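Local coordinates for protein host Factor for Q beta (Staphylococcus aureus, PDB 1KQ1) that forms an Sm-like hexamer that binds RNA and probably regulates translation, at residues Val22-Leu27 with His53-His58; Tyr42-Asn47 with His58-Tyr63. All coordinates share one frame; numbering follows the deposited sequence.

Contact 1 of 2, residues Val22-Leu27 with His53-His58; sequences VTVFFL and HLIYKH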
loop_
_atom_site.group_PDB
_atom_site.type_symbol
_atom_site.label_atom_id
_atom_site.label_comp_id
_atom_site.label_asym_id
_atom_site.label_seq_id
_atom_site.Cartn_x
_atom_site.Cartn_y
_atom_site.Cartn_z
ATOM N N VAL C 22 2.935 24.263 1.625
ATOM C CA VAL C 22 2.139 23.144 2.077
ATOM C C VAL C 22 3.059 22.082 2.700
ATOM O O VAL C 22 4.208 21.962 2.304
ATOM C CB VAL C 22 1.442 22.499 0.840
ATOM C CG1 VAL C 22 0.747 21.186 1.202
ATOM C CG2 VAL C 22 0.448 23.509 0.228
ATOM N N THR C 23 2.502 21.360 3.657
ATOM C CA THR C 23 3.191 20.243 4.298
ATOM C C THR C 23 2.508 18.970 3.748
ATOM O O THR C 23 1.278 18.805 3.820
ATOM C CB THR C 23 3.034 20.256 5.810
ATOM O OG1 THR C 23 3.694 21.439 6.328
ATOM C CG2 THR C 23 3.719 19.022 6.447
ATOM N N VAL C 24 3.326 18.105 3.185
ATOM C CA VAL C 24 2.851 16.837 2.634
ATOM C C VAL C 24 3.262 15.725 3.608
ATOM O O VAL C 24 4.483 15.597 3.934
ATOM C CB VAL C 24 3.529 16.569 1.292
ATOM C CG1 VAL C 24 3.140 15.159 0.740
ATOM C CG2 VAL C 24 3.135 17.632 0.277
ATOM N N PHE C 25 2.289 14.971 4.115
ATOM C CA PHE C 25 2.602 13.831 4.961
ATOM C C PHE C 25 2.521 12.612 4.106
ATOM O O PHE C 25 1.627 12.484 3.261
ATOM C CB PHE C 25 1.620 13.700 6.122
ATOM C CG PHE C 25 1.855 14.697 7.194
ATOM C CD1 PHE C 25 2.537 14.336 8.335
ATOM C CD2 PHE C 25 1.376 15.981 7.043
ATOM C CE1 PHE C 25 2.744 15.273 9.357
ATOM C CE2 PHE C 25 1.576 16.934 8.058
ATOM C CZ PHE C 25 2.262 16.562 9.213
ATOM N N PHE C 26 3.467 11.699 4.324
ATOM C CA PHE C 26 3.519 10.441 3.541
ATOM C C PHE C 26 2.881 9.263 4.265
ATOM O O PHE C 26 2.567 9.350 5.438
ATOM C CB PHE C 26 5.001 10.155 3.241
ATOM C CG PHE C 26 5.627 11.158 2.353
ATOM C CD1 PHE C 26 5.619 10.958 0.973
ATOM C CD2 PHE C 26 6.203 12.318 2.886
ATOM C CE1 PHE C 26 6.190 11.925 0.126
ATOM C CE2 PHE C 26 6.772 13.294 2.042
ATOM C CZ PHE C 26 6.755 13.080 0.665
ATOM N N LEU C 27 2.731 8.126 3.572
ATOM C CA LEU C 27 2.145 6.959 4.205
ATOM C C LEU C 27 2.896 6.518 5.429
ATOM O O LEU C 27 2.271 5.986 6.351
ATOM C CB LEU C 27 2.090 5.774 3.247
ATOM C CG LEU C 27 1.321 5.944 1.949
ATOM C CD1 LEU C 27 1.280 4.575 1.216
ATOM C CD2 LEU C 27 -0.072 6.419 2.249
ATOM N N HIS C 53 11.383 18.032 -5.194
ATOM C CA HIS C 53 10.870 16.681 -5.005
ATOM C C HIS C 53 9.785 16.339 -5.996
ATOM O O HIS C 53 8.864 17.132 -6.256
ATOM C CB HIS C 53 10.239 16.516 -3.634
ATOM C CG HIS C 53 11.076 16.997 -2.491
ATOM N ND1 HIS C 53 12.071 16.226 -1.932
ATOM C CD2 HIS C 53 10.993 18.114 -1.730
ATOM C CE1 HIS C 53 12.565 16.844 -0.876
ATOM N NE2 HIS C 53 11.929 17.992 -0.730
ATOM N N LEU C 54 9.846 15.138 -6.544
ATOM C CA LEU C 54 8.784 14.669 -7.428
ATOM C C LEU C 54 8.158 13.531 -6.580
ATOM O O LEU C 54 8.798 12.491 -6.370
ATOM C CB LEU C 54 9.348 14.088 -8.721
ATOM C CG LEU C 54 8.277 13.580 -9.669
ATOM C CD1 LEU C 54 7.366 14.778 -10.067
ATOM C CD2 LEU C 54 8.952 12.940 -10.884
ATOM N N ILE C 55 6.927 13.746 -6.127
ATOM C CA ILE C 55 6.243 12.837 -5.182
ATOM C C ILE C 55 5.135 12.071 -5.827
ATOM O O ILE C 55 4.328 12.629 -6.600
ATOM C CB ILE C 55 5.645 13.681 -4.030
ATOM C CG1 ILE C 55 6.739 14.490 -3.312
ATOM C CG2 ILE C 55 4.947 12.792 -3.058
ATOM C CD1 ILE C 55 6.124 15.600 -2.359
ATOM N N TYR C 56 5.087 10.768 -5.568
ATOM C CA TYR C 56 3.964 10.021 -6.092
ATOM C C TYR C 56 2.733 10.184 -5.199
ATOM O O TYR C 56 2.799 10.024 -3.962
ATOM C CB TYR C 56 4.259 8.500 -6.216
ATOM C CG TYR C 56 5.104 8.125 -7.393
ATOM C CD1 TYR C 56 4.624 8.253 -8.691
ATOM C CD2 TYR C 56 6.398 7.651 -7.198
ATOM C CE1 TYR C 56 5.438 7.932 -9.771
ATOM C CE2 TYR C 56 7.212 7.306 -8.285
ATOM C CZ TYR C 56 6.710 7.465 -9.559
ATOM O OH TYR C 56 7.525 7.191 -10.641
ATOM N N LYS C 57 1.585 10.513 -5.824
ATOM C CA LYS C 57 0.384 10.628 -5.022
ATOM C C LYS C 57 0.071 9.339 -4.259
ATOM O O LYS C 57 -0.531 9.367 -3.177
ATOM C CB LYS C 57 -0.836 11.004 -5.901
ATOM C CG LYS C 57 -0.972 12.486 -6.228
ATOM C CD LYS C 57 -2.308 12.703 -6.969
ATOM C CE LYS C 57 -2.624 14.190 -7.204
ATOM N NZ LYS C 57 -3.928 14.406 -7.993
ATOM N N HIS C 58 0.473 8.179 -4.809
ATOM C CA HIS C 58 0.182 6.948 -4.100
ATOM C C HIS C 58 0.880 6.878 -2.749
ATOM O O HIS C 58 0.466 6.088 -1.886
ATOM C CB HIS C 58 0.506 5.689 -4.960
ATOM C CG HIS C 58 1.955 5.519 -5.332
ATOM N ND1 HIS C 58 2.349 5.308 -6.639
ATOM C CD2 HIS C 58 3.082 5.434 -4.580
ATOM C CE1 HIS C 58 3.656 5.112 -6.682
ATOM N NE2 HIS C 58 4.133 5.186 -5.447
#

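Contact 2 of 2, residues Tyr42-Asn47 with His58-Tyr63; sequences YVVSLN and HAISTY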
loop_
_atom_site.group_PDB
_atom_site.type_symbol
_atom_site.label_atom_id
_atom_site.label_comp_id
_atom_site.label_asym_id
_atom_site.label_seq_id
_atom_site.Cartn_x
_atom_site.Cartn_y
_atom_site.Cartn_z
ATOM N N TYR C 42 -0.751 11.567 -11.252
ATOM C CA TYR C 42 0.126 10.622 -10.558
ATOM C C TYR C 42 1.169 11.233 -9.674
ATOM O O TYR C 42 1.610 10.581 -8.710
ATOM C CB TYR C 42 0.852 9.737 -11.566
ATOM C CG TYR C 42 -0.073 8.874 -12.360
ATOM C CD1 TYR C 42 -0.985 8.041 -11.717
ATOM C CD2 TYR C 42 -0.065 8.906 -13.749
ATOM C CE1 TYR C 42 -1.877 7.256 -12.435
ATOM C CE2 TYR C 42 -0.959 8.121 -14.484
ATOM C CZ TYR C 42 -1.862 7.300 -13.816
ATOM O OH TYR C 42 -2.759 6.523 -14.525
ATOM N N VAL C 43 1.582 12.452 -9.984
ATOM C CA VAL C 43 2.641 13.070 -9.217
ATOM C C VAL C 43 2.386 14.507 -8.816
ATOM O O VAL C 43 1.464 15.152 -9.301
ATOM C CB VAL C 43 3.999 13.019 -9.981
ATOM C CG1 VAL C 43 4.362 11.541 -10.299
ATOM C CG2 VAL C 43 3.903 13.790 -11.313
ATOM N N VAL C 44 3.200 14.949 -7.865
ATOM C CA VAL C 44 3.162 16.313 -7.380
ATOM C C VAL C 44 4.609 16.786 -7.355
ATOM O O VAL C 44 5.501 16.097 -6.838
ATOM C CB VAL C 44 2.573 16.402 -5.964
ATOM C CG1 VAL C 44 2.685 17.879 -5.419
ATOM C CG2 VAL C 44 1.149 15.939 -5.940
ATOM N N SER C 45 4.860 17.950 -7.947
ATOM C CA SER C 45 6.186 18.525 -7.967
ATOM C C SER C 45 6.269 19.522 -6.817
ATOM O O SER C 45 5.558 20.541 -6.838
ATOM C CB SER C 45 6.425 19.234 -9.305
ATOM O OG SER C 45 7.743 19.749 -9.337
ATOM N N LEU C 46 7.132 19.262 -5.831
ATOM C CA LEU C 46 7.213 20.111 -4.638
ATOM C C LEU C 46 8.564 20.772 -4.564
ATOM O O LEU C 46 9.581 20.106 -4.565
ATOM C CB LEU C 46 6.948 19.288 -3.359
ATOM C CG LEU C 46 6.735 20.052 -2.041
ATOM C CD1 LEU C 46 5.344 20.694 -2.069
ATOM C CD2 LEU C 46 6.903 19.120 -0.861
ATOM N N ASN C 47 8.553 22.104 -4.523
ATOM C CA ASN C 47 9.759 22.926 -4.478
ATOM C C ASN C 47 9.996 23.235 -3.012
ATOM O O ASN C 47 9.189 23.897 -2.336
ATOM C CB ASN C 47 9.482 24.186 -5.311
ATOM C CG ASN C 47 10.555 25.259 -5.168
ATOM O OD1 ASN C 47 10.497 26.295 -5.841
ATOM N ND2 ASN C 47 11.513 25.035 -4.293
ATOM N N HIS C 58 0.473 8.179 -4.809
ATOM C CA HIS C 58 0.182 6.948 -4.100
ATOM C C HIS C 58 0.880 6.878 -2.749
ATOM O O HIS C 58 0.466 6.088 -1.886
ATOM C CB HIS C 58 0.506 5.689 -4.960
ATOM C CG HIS C 58 1.955 5.519 -5.332
ATOM N ND1 HIS C 58 2.349 5.308 -6.639
ATOM C CD2 HIS C 58 3.082 5.434 -4.580
ATOM C CE1 HIS C 58 3.656 5.112 -6.682
ATOM N NE2 HIS C 58 4.133 5.186 -5.447
ATOM N N ALA C 59 1.916 7.702 -2.555
ATOM C CA ALA C 59 2.629 7.707 -1.284
ATOM C C ALA C 59 2.178 8.807 -0.337
ATOM O O ALA C 59 2.691 8.915 0.792
ATOM C CB ALA C 59 4.142 7.823 -1.529
ATOM N N ILE C 60 1.279 9.681 -0.808
ATOM C CA ILE C 60 0.815 10.764 0.055
ATOM C C ILE C 60 -0.361 10.385 0.914
ATOM O O ILE C 60 -1.287 9.680 0.476
ATOM C CB ILE C 60 0.428 11.992 -0.811
ATOM C CG1 ILE C 60 1.659 12.481 -1.577
ATOM C CG2 ILE C 60 -0.198 13.108 0.096
ATOM C CD1 ILE C 60 1.293 13.564 -2.613
ATOM N N SER C 61 -0.284 10.804 2.186
ATOM C CA SER C 61 -1.402 10.599 3.112
ATOM C C SER C 61 -2.241 11.859 3.221
ATOM O O SER C 61 -3.485 11.818 3.034
ATOM C CB SER C 61 -0.832 10.273 4.487
ATOM O OG SER C 61 -1.918 10.273 5.378
ATOM N N THR C 62 -1.576 12.981 3.490
ATOM C CA THR C 62 -2.309 14.224 3.759
ATOM C C THR C 62 -1.599 15.462 3.309
ATOM O O THR C 62 -0.384 15.499 3.289
ATOM C CB THR C 62 -2.428 14.369 5.314
ATOM O OG1 THR C 62 -2.979 13.180 5.874
ATOM C CG2 THR C 62 -3.319 15.563 5.750
ATOM N N TYR C 63 -2.356 16.517 2.985
ATOM C CA TYR C 63 -1.776 17.852 2.764
ATOM C C TYR C 63 -2.302 18.753 3.871
ATOM O O TYR C 63 -3.497 18.678 4.213
ATOM C CB TYR C 63 -2.236 18.503 1.463
ATOM C CG TYR C 63 -1.999 17.727 0.219
ATOM C CD1 TYR C 63 -0.828 17.877 -0.521
ATOM C CD2 TYR C 63 -2.974 16.849 -0.231
ATOM C CE1 TYR C 63 -0.667 17.137 -1.744
ATOM C CE2 TYR C 63 -2.816 16.115 -1.408
ATOM C CZ TYR C 63 -1.672 16.277 -2.142
ATOM O OH TYR C 63 -1.540 15.561 -3.303
HETATM O O HOH W 1 0.741 8.019 -7.700
#

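Contact 1 of 2, residues Val22-Leu27 with His53-His58
Phe26 and Ile55 meet inside the small, strongly bent antiparallel sheet of the Sm fold, where strands 21-26 and 51-56 are separated in the strand order by 31-39 and 43-48. The contact crosses the interior: Val24 and Ile55 turn their CB atoms toward each other, and their side chains fill the 9.4 Å between Val24 CA and Ile55 CA. The tightest apolar approach is Phe26 CE1 to Ile55 CG2 at 3.5 Å. Next to it, Phe26 CZ lies 4.0 Å from Ile55 CD1. Both branches of the isoleucine thus reach the far end of the ring, and the two side chains cross at about a right angle. The torsions explain this: Phe26 CG stands beside its own backbone N (chi1 -66°), bringing the ring end nearer to Ile55 than the direction of its CB suggests, while in Ile55 a chi1 of -58° puts CG2 anti to the backbone N and the extended chi2 carries CD1 to Phe26 CZ.

Val24 supports the same cluster. Its CG1 lies 4.3 Å from Ile55 CD1 and also sits 4.2 Å above one face of the Phe26 ring, toward the rim. In the surrounding shell, Leu46 and Ile60 pack on Ile55, and Met32 packs on Phe26. Outside this chain, Thr62 of a neighbouring subunit also touches Phe26, and residues 53-55 pair antiparallel with a strand of that subunit, so the sheet continues across the interface.

Residues 24-27 and 55-58 run 41° apart, and at their C-terminal ends Leu27 approaches the turn that follows strand 51-56. There the His58 imidazole has Tyr56 CB 3.4 Å above the centre of one face, and its NE2 donates a hydrogen bond to Ile60 O of the neighbouring subunit. The main chain of the same histidine receives the leucine: Leu27 CD1 rests 3.5 Å from His58 O.

Contact 2 of 2, residues Tyr42-Asn47 with His58-Tyr63
Val44 directs CG1 opposite its backbone N (chi1 174°), which leaves CG2 beside that nitrogen and pointed at the other segment, where Ile60 and Tyr63 both reach it. Ile60 meets it with an extended chain (chi2 171°), ending in CD1 at 4.1 Å from Val44 CG2; the two side chains cross nearly perpendicularly. Tyr63 extends its ring so that the hydroxyl oxygen OH lies 3.8 Å from the same Val44 CG2. One methyl thus serves both partners. Ile60 and Tyr63 are themselves in contact, Ile60 CG2 standing 4.1 Å above one face of the Tyr63 ring and toward its rim.

The tyrosine oxygen is not left to this apolar neighbour: it hydrogen-bonds to Tyr56 OH of another subunit, on the other side from the one that pairs with residues 53-55. Leu12 and Phe15 of the N-terminal helix also pack against Tyr63, placing it between barrel and helix.

At the other end a water joins the main chains, donating to Tyr42 O and accepting from His58 N, each at 2.9 Å. This bridge ties the residue before strand 43-48 to the 3-10 segment that precedes strand 60-65. Along that strand, Ser61 and Thr62 both face Phe25 in a classic beta bulge. Strands 43-48 and 60-65 are not neighbours in the sheet, yet their side chains meet, consistent with the strongly bent, barrel-like sheet of the Sm fold.

Overall arrangement
Contacts 1 and 2 are parts of one hydrophobic core, centres about 3 Å apart, sharing His58. Their segments alternate along the chain, yet become neighbours in the sheet: strand 21-26 pairs with 60-65 through a probable hydrogen bond from Ser61 N to Phe25 O (2.8 Å), and 43-48 pairs with 51-56 through a probable hydrogen bond from Leu46 N to His53 O (2.8 Å). Phe26 CD1 also packs 3.6 Å from Ala59 O. Around the hexamer, contact 1 supplies strand 51-56 and contact 2 strand 60-65 to the intersubunit pairing. An acetic acid, probably from the crystallisation liquor but possibly marking a pocket, comes within about 3 Å of the Phe26 side chain (nearest atoms).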